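Local coordinates for protein ribokinase (Arabidopsis thaliana, PDB 6ILS) that phosphorylates D-ribose at O-5 with ATP and a divalent cation, feeding ribose 5-phosphate into nucleotide and amino-acid synthesis or the pentose phosphate pathway, at residues L180-L193 against C214-G227. Residues are numbered along the deposited sequence; the frame is centred on the assembly and turned at random.
Sequences LDSIDILSPNETEL and CHKLGVKQVLVKLG. With ATP (adenosine-5'-triphosphate), chain E.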
loop_
_atom_site.group_PDB
_atom_site.type_symbol
_atom_site.label_atom_id
_atom_site.label_comp_id
_atom_site.label_asym_id
_atom_site.label_seq_id
_atom_site.Cartn_x
_atom_site.Cartn_y
_atom_site.Cartn_z
ATOM N N LEU B 180 12.916 -30.088 -6.003
ATOM C CA LEU B 180 12.122 -31.283 -5.690
ATOM C C LEU B 180 12.968 -32.411 -5.088
ATOM O O LEU B 180 12.537 -33.094 -4.156
ATOM C CB LEU B 180 11.391 -31.779 -6.946
ATOM C CG LEU B 180 10.357 -30.830 -7.548
ATOM C CD1 LEU B 180 9.821 -31.348 -8.875
ATOM C CD2 LEU B 180 9.200 -30.577 -6.574
ATOM N N ASP B 181 14.184 -32.602 -5.599
ATOM C CA ASP B 181 15.064 -33.652 -5.081
ATOM C C ASP B 181 15.586 -33.395 -3.677
ATOM O O ASP B 181 16.133 -34.299 -3.048
ATOM C CB ASP B 181 16.283 -33.846 -6.002
ATOM C CG ASP B 181 16.001 -34.770 -7.168
ATOM O OD1 ASP B 181 15.190 -35.709 -7.014
ATOM O OD2 ASP B 181 16.606 -34.556 -8.243
ATOM N N SER B 182 15.441 -32.167 -3.188
ATOM C CA SER B 182 16.072 -31.789 -1.927
ATOM C C SER B 182 15.078 -31.587 -0.778
ATOM O O SER B 182 15.479 -31.357 0.352
ATOM C CB SER B 182 16.880 -30.502 -2.105
ATOM O OG SER B 182 17.787 -30.614 -3.190
ATOM N N ILE B 183 13.792 -31.673 -1.079
ATOM C CA ILE B 183 12.766 -31.523 -0.044
ATOM C C ILE B 183 12.229 -32.887 0.382
ATOM O O ILE B 183 12.510 -33.905 -0.264
ATOM C CB ILE B 183 11.619 -30.638 -0.536
ATOM C CG1 ILE B 183 10.910 -31.314 -1.715
ATOM C CG2 ILE B 183 12.145 -29.240 -0.878
ATOM C CD1 ILE B 183 9.695 -30.603 -2.209
ATOM N N ASP B 184 11.466 -32.919 1.474
ATOM C CA ASP B 184 10.902 -34.174 1.968
ATOM C C ASP B 184 9.406 -34.249 1.678
ATOM O O ASP B 184 8.880 -35.291 1.290
ATOM C CB ASP B 184 11.156 -34.323 3.468
ATOM C CG ASP B 184 12.639 -34.420 3.805
ATOM O OD1 ASP B 184 13.214 -35.515 3.633
ATOM O OD2 ASP B 184 13.236 -33.410 4.244
ATOM N N ILE B 185 8.715 -33.130 1.859
ATOM C CA ILE B 185 7.282 -33.106 1.636
ATOM C C ILE B 185 6.926 -31.980 0.696
ATOM O O ILE B 185 7.308 -30.837 0.925
ATOM C CB ILE B 185 6.511 -32.928 2.966
ATOM C CG1 ILE B 185 6.850 -34.065 3.925
ATOM C CG2 ILE B 185 5.015 -32.830 2.696
ATOM C CD1 ILE B 185 6.234 -33.926 5.312
ATOM N N LEU B 186 6.198 -32.304 -0.364
ATOM C CA LEU B 186 5.677 -31.316 -1.286
ATOM C C LEU B 186 4.225 -31.033 -0.900
ATOM O O LEU B 186 3.459 -31.978 -0.671
ATOM C CB LEU B 186 5.762 -31.821 -2.739
ATOM C CG LEU B 186 5.368 -30.817 -3.821
ATOM C CD1 LEU B 186 6.430 -29.727 -3.936
ATOM C CD2 LEU B 186 5.171 -31.514 -5.179
ATOM N N SER B 187 3.833 -29.765 -0.814
ATOM C CA SER B 187 2.438 -29.475 -0.461
ATOM C C SER B 187 1.736 -28.548 -1.458
ATOM O O SER B 187 1.755 -27.325 -1.313
ATOM C CB SER B 187 2.360 -28.890 0.967
ATOM O OG SER B 187 1.005 -28.845 1.429
ATOM N N PRO B 188 1.106 -29.139 -2.489
ATOM C CA PRO B 188 0.321 -28.405 -3.472
ATOM C C PRO B 188 -1.166 -28.469 -3.187
ATOM O O PRO B 188 -1.614 -29.420 -2.546
ATOM C CB PRO B 188 0.608 -29.160 -4.765
ATOM C CG PRO B 188 0.660 -30.587 -4.294
ATOM C CD PRO B 188 1.290 -30.546 -2.897
ATOM N N ASN B 189 -1.917 -27.499 -3.686
ATOM C CA ASN B 189 -3.350 -27.685 -3.797
ATOM C C ASN B 189 -3.645 -28.403 -5.114
ATOM O O ASN B 189 -2.720 -28.820 -5.816
ATOM C CB ASN B 189 -4.120 -26.354 -3.698
ATOM C CG ASN B 189 -3.789 -25.371 -4.811
ATOM O OD1 ASN B 189 -3.274 -25.736 -5.868
ATOM N ND2 ASN B 189 -4.101 -24.105 -4.571
ATOM N N GLU B 190 -4.928 -28.560 -5.424
ATOM C CA GLU B 190 -5.361 -29.260 -6.635
ATOM C C GLU B 190 -4.829 -28.610 -7.906
ATOM O O GLU B 190 -4.331 -29.286 -8.806
ATOM C CB GLU B 190 -6.888 -29.310 -6.702
ATOM C CG GLU B 190 -7.518 -30.112 -5.581
ATOM C CD GLU B 190 -9.036 -30.125 -5.640
ATOM O OE1 GLU B 190 -9.599 -30.783 -6.546
ATOM O OE2 GLU B 190 -9.663 -29.471 -4.778
ATOM N N THR B 191 -4.950 -27.294 -7.978
ATOM C CA THR B 191 -4.537 -26.562 -9.172
ATOM C C THR B 191 -3.014 -26.570 -9.340
ATOM O O THR B 191 -2.502 -26.746 -10.446
ATOM C CB THR B 191 -5.057 -25.137 -9.120
ATOM O OG1 THR B 191 -6.480 -25.176 -8.963
ATOM C CG2 THR B 191 -4.704 -24.380 -10.400
ATOM N N GLU B 192 -2.289 -26.406 -8.239
ATOM C CA GLU B 192 -0.833 -26.444 -8.277
ATOM C C GLU B 192 -0.331 -27.827 -8.645
ATOM O O GLU B 192 0.666 -27.964 -9.355
ATOM C CB GLU B 192 -0.248 -26.008 -6.932
ATOM C CG GLU B 192 -0.524 -24.540 -6.656
ATOM C CD GLU B 192 -0.425 -24.155 -5.190
ATOM O OE1 GLU B 192 -0.196 -25.035 -4.326
ATOM O OE2 GLU B 192 -0.578 -22.946 -4.919
ATOM N N LEU B 193 -1.023 -28.857 -8.168
ATOM C CA LEU B 193 -0.619 -30.224 -8.464
ATOM C C LEU B 193 -0.826 -30.526 -9.946
ATOM O O LEU B 193 -0.006 -31.192 -10.563
ATOM C CB LEU B 193 -1.406 -31.219 -7.613
ATOM C CG LEU B 193 -1.167 -32.711 -7.864
ATOM C CD1 LEU B 193 0.253 -33.132 -7.535
ATOM C CD2 LEU B 193 -2.187 -33.515 -7.037
ATOM N N CYS B 214 4.482 -37.195 -9.053
ATOM C CA CYS B 214 5.353 -36.521 -8.089
ATOM C C CYS B 214 6.361 -37.485 -7.479
ATOM O O CYS B 214 7.500 -37.117 -7.243
ATOM C CB CYS B 214 4.542 -35.840 -6.966
ATOM S SG CYS B 214 3.532 -34.515 -7.545
ATOM N N HIS B 215 5.949 -38.717 -7.215
ATOM C CA HIS B 215 6.860 -39.710 -6.653
ATOM C C HIS B 215 8.001 -40.008 -7.645
ATOM O O HIS B 215 9.109 -40.375 -7.245
ATOM C CB HIS B 215 6.123 -41.008 -6.325
ATOM C CG HIS B 215 5.214 -40.932 -5.132
ATOM N ND1 HIS B 215 5.431 -40.074 -4.069
ATOM C CD2 HIS B 215 4.095 -41.633 -4.823
ATOM C CE1 HIS B 215 4.479 -40.243 -3.169
ATOM N NE2 HIS B 215 3.654 -41.184 -3.601
ATOM N N LYS B 216 7.706 -39.870 -8.940
ATOM C CA LYS B 216 8.700 -40.117 -9.992
ATOM C C LYS B 216 9.665 -38.945 -10.080
ATOM O O LYS B 216 10.853 -39.128 -10.342
ATOM C CB LYS B 216 8.025 -40.363 -11.349
ATOM C CG LYS B 216 7.259 -41.678 -11.444
ATOM C CD LYS B 216 6.496 -41.786 -12.767
ATOM C CE LYS B 216 5.743 -43.113 -12.886
ATOM N NZ LYS B 216 4.913 -43.180 -14.129
ATOM N N LEU B 217 9.158 -37.740 -9.835
ATOM C CA LEU B 217 10.024 -36.569 -9.770
ATOM C C LEU B 217 10.879 -36.556 -8.493
ATOM O O LEU B 217 11.513 -35.557 -8.200
ATOM C CB LEU B 217 9.202 -35.275 -9.855
ATOM C CG LEU B 217 8.219 -35.034 -11.011
ATOM C CD1 LEU B 217 7.056 -34.144 -10.597
ATOM C CD2 LEU B 217 8.906 -34.359 -12.123
ATOM N N GLY B 218 10.889 -37.649 -7.727
ATOM C CA GLY B 218 11.740 -37.754 -6.544
ATOM C C GLY B 218 11.144 -37.376 -5.179
ATOM O O GLY B 218 11.840 -37.391 -4.162
ATOM N N VAL B 219 9.860 -37.048 -5.127
ATOM C CA VAL B 219 9.276 -36.628 -3.849
ATOM C C VAL B 219 8.520 -37.770 -3.168
ATOM O O VAL B 219 7.542 -38.275 -3.710
ATOM C CB VAL B 219 8.333 -35.438 -4.023
ATOM C CG1 VAL B 219 8.001 -34.836 -2.641
ATOM C CG2 VAL B 219 8.956 -34.395 -4.924
ATOM N N LYS B 220 8.978 -38.148 -1.977
ATOM C CA LYS B 220 8.444 -39.288 -1.230
ATOM C C LYS B 220 7.079 -39.022 -0.604
ATOM O O LYS B 220 6.269 -39.945 -0.448
ATOM C CB LYS B 220 9.413 -39.695 -0.113
ATOM C CG LYS B 220 10.804 -40.075 -0.588
ATOM C CD LYS B 220 10.804 -41.374 -1.364
ATOM C CE LYS B 220 12.179 -41.647 -1.981
ATOM N NZ LYS B 220 12.441 -40.794 -3.182
ATOM N N GLN B 221 6.843 -37.771 -0.214
ATOM C CA GLN B 221 5.618 -37.423 0.521
ATOM C C GLN B 221 4.964 -36.205 -0.081
ATOM O O GLN B 221 5.625 -35.203 -0.363
ATOM C CB GLN B 221 5.913 -37.175 1.998
ATOM C CG GLN B 221 6.619 -38.300 2.685
ATOM C CD GLN B 221 6.580 -38.160 4.190
ATOM O OE1 GLN B 221 5.798 -37.379 4.731
ATOM N NE2 GLN B 221 7.402 -38.942 4.878
ATOM N N VAL B 222 3.665 -36.306 -0.323
ATOM C CA VAL B 222 2.918 -35.208 -0.890
ATOM C C VAL B 222 1.689 -34.957 -0.007
ATOM O O VAL B 222 0.896 -35.860 0.244
ATOM C CB VAL B 222 2.501 -35.485 -2.343
ATOM C CG1 VAL B 222 1.796 -34.272 -2.946
ATOM C CG2 VAL B 222 3.747 -35.884 -3.195
ATOM N N LEU B 223 1.583 -33.725 0.473
ATOM C CA LEU B 223 0.469 -33.261 1.310
ATOM C C LEU B 223 -0.460 -32.430 0.435
ATOM O O LEU B 223 -0.210 -31.251 0.197
ATOM C CB LEU B 223 1.020 -32.434 2.494
ATOM C CG LEU B 223 0.003 -31.793 3.444
ATOM C CD1 LEU B 223 -0.743 -32.904 4.163
ATOM C CD2 LEU B 223 0.724 -30.884 4.450
ATOM N N VAL B 224 -1.508 -33.037 -0.101
ATOM C CA VAL B 224 -2.361 -32.326 -1.034
ATOM C C VAL B 224 -3.533 -31.624 -0.346
ATOM O O VAL B 224 -4.296 -32.254 0.386
ATOM C CB VAL B 224 -2.923 -33.272 -2.117
ATOM C CG1 VAL B 224 -3.632 -32.466 -3.186
ATOM C CG2 VAL B 224 -1.801 -34.103 -2.732
ATOM N N LYS B 225 -3.652 -30.317 -0.579
ATOM C CA LYS B 225 -4.760 -29.529 -0.050
ATOM C C LYS B 225 -5.911 -29.528 -1.051
ATOM O O LYS B 225 -5.730 -29.189 -2.219
ATOM C CB LYS B 225 -4.284 -28.101 0.269
ATOM C CG LYS B 225 -3.210 -28.080 1.367
ATOM C CD LYS B 225 -2.394 -26.765 1.438
ATOM C CE LYS B 225 -1.437 -26.654 0.246
ATOM N NZ LYS B 225 -0.132 -25.983 0.604
ATOM N N LEU B 226 -7.101 -29.911 -0.592
ATOM C CA LEU B 226 -8.214 -30.144 -1.502
ATOM C C LEU B 226 -9.405 -29.215 -1.243
ATOM O O LEU B 226 -10.543 -29.556 -1.573
ATOM C CB LEU B 226 -8.661 -31.599 -1.405
ATOM C CG LEU B 226 -7.568 -32.627 -1.666
ATOM C CD1 LEU B 226 -8.011 -34.017 -1.269
ATOM C CD2 LEU B 226 -7.166 -32.583 -3.120
ATOM N N GLY B 227 -9.134 -28.051 -0.664
ATOM C CA GLY B 227 -10.164 -27.052 -0.424
ATOM C C GLY B 227 -11.302 -27.602 0.417
ATOM O O GLY B 227 -11.066 -28.180 1.463
HETATM P PG ATP E . -4.419 -23.222 -0.795
HETATM O O1G ATP E . -3.008 -23.686 -0.770
HETATM O O2G ATP E . -4.572 -21.922 -0.021
HETATM O O3G ATP E . -4.878 -22.950 -2.195
HETATM P PB ATP E . -6.721 -24.832 -0.661
HETATM O O1B ATP E . -7.207 -25.935 0.174
HETATM O O2B ATP E . -6.677 -25.325 -2.034
HETATM O O3B ATP E . -5.285 -24.409 -0.151
HETATM P PA ATP E . -8.857 -23.067 0.220
HETATM O O1A ATP E . -10.145 -23.592 -0.403
HETATM O O2A ATP E . -8.910 -21.563 0.315
HETATM O O3A ATP E . -7.619 -23.490 -0.674
HETATM O "O5'" ATP E . -8.716 -23.647 1.668
HETATM C "C5'" ATP E . -7.548 -23.402 2.425
HETATM C "C4'" ATP E . -7.620 -24.312 3.722
HETATM O "O4'" ATP E . -8.932 -24.011 4.479
HETATM C "C3'" ATP E . -7.679 -25.526 3.375
HETATM O "O3'" ATP E . -6.941 -26.344 4.301
HETATM C "C2'" ATP E . -9.276 -25.970 3.441
HETATM O "O2'" ATP E . -9.312 -27.417 3.605
HETATM C "C1'" ATP E . -9.779 -25.307 4.400
HETATM N N9 ATP E . -11.138 -24.850 4.053
HETATM C C8 ATP E . -11.790 -24.264 3.006
HETATM N N7 ATP E . -13.095 -24.119 3.362
HETATM C C5 ATP E . -13.244 -24.606 4.637
HETATM C C6 ATP E . -14.357 -24.699 5.472
HETATM N N6 ATP E . -15.705 -24.287 5.193
HETATM N N1 ATP E . -14.225 -25.233 6.685
HETATM C C2 ATP E . -12.994 -25.678 7.122
HETATM N N3 ATP E . -11.902 -25.590 6.321
HETATM C C4 ATP E . -12.037 -25.053 5.068
HETATM O O HOH W 1 -0.211 -24.424 -1.790
#
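Lys225 ends one strand of a parallel pair and reaches back to Ser187 on the other, a worked example of how a beta-alpha-beta crossover in the PfkB kinase fold places nucleotide-binding groups at its strand ends. Strands 185-187 and 221-225 run side by side, joined by the bonds Leu186 N to Gln221 O (3.0 Å) and Leu223 N to Leu186 O (2.8 Å). At the start of the pair the two methyls of Val219 meet different partners: CG1, anti to the backbone N (chi1 -167°), packs on Leu186 CB at 3.8 Å, while CG2 lies against Leu180. Leu186 CD2 continues this apolar layer to Cys214 SG. The lysine chain bends in its outer half, and NZ donates to Ser187 O from above the carbonyl plane (3.0 Å) and to Ser187 OG; Asp167 adds a salt bridge and Thr262 another bond. Shortening Lys225 to an alanine is likely to leave Asp167 without this countercharge and both oxygens of Ser187 without the ammonium donor. Ser187 OG is itself gripped twice, donating to Leu223 O at 3.0 Å. Beyond the strands Asn189 and Glu192 form a capping box, and Asn189 ND2 donates to the gamma-phosphate oxygen O3G of ATP at 2.8 Å, with an N-H...O angle of 161°.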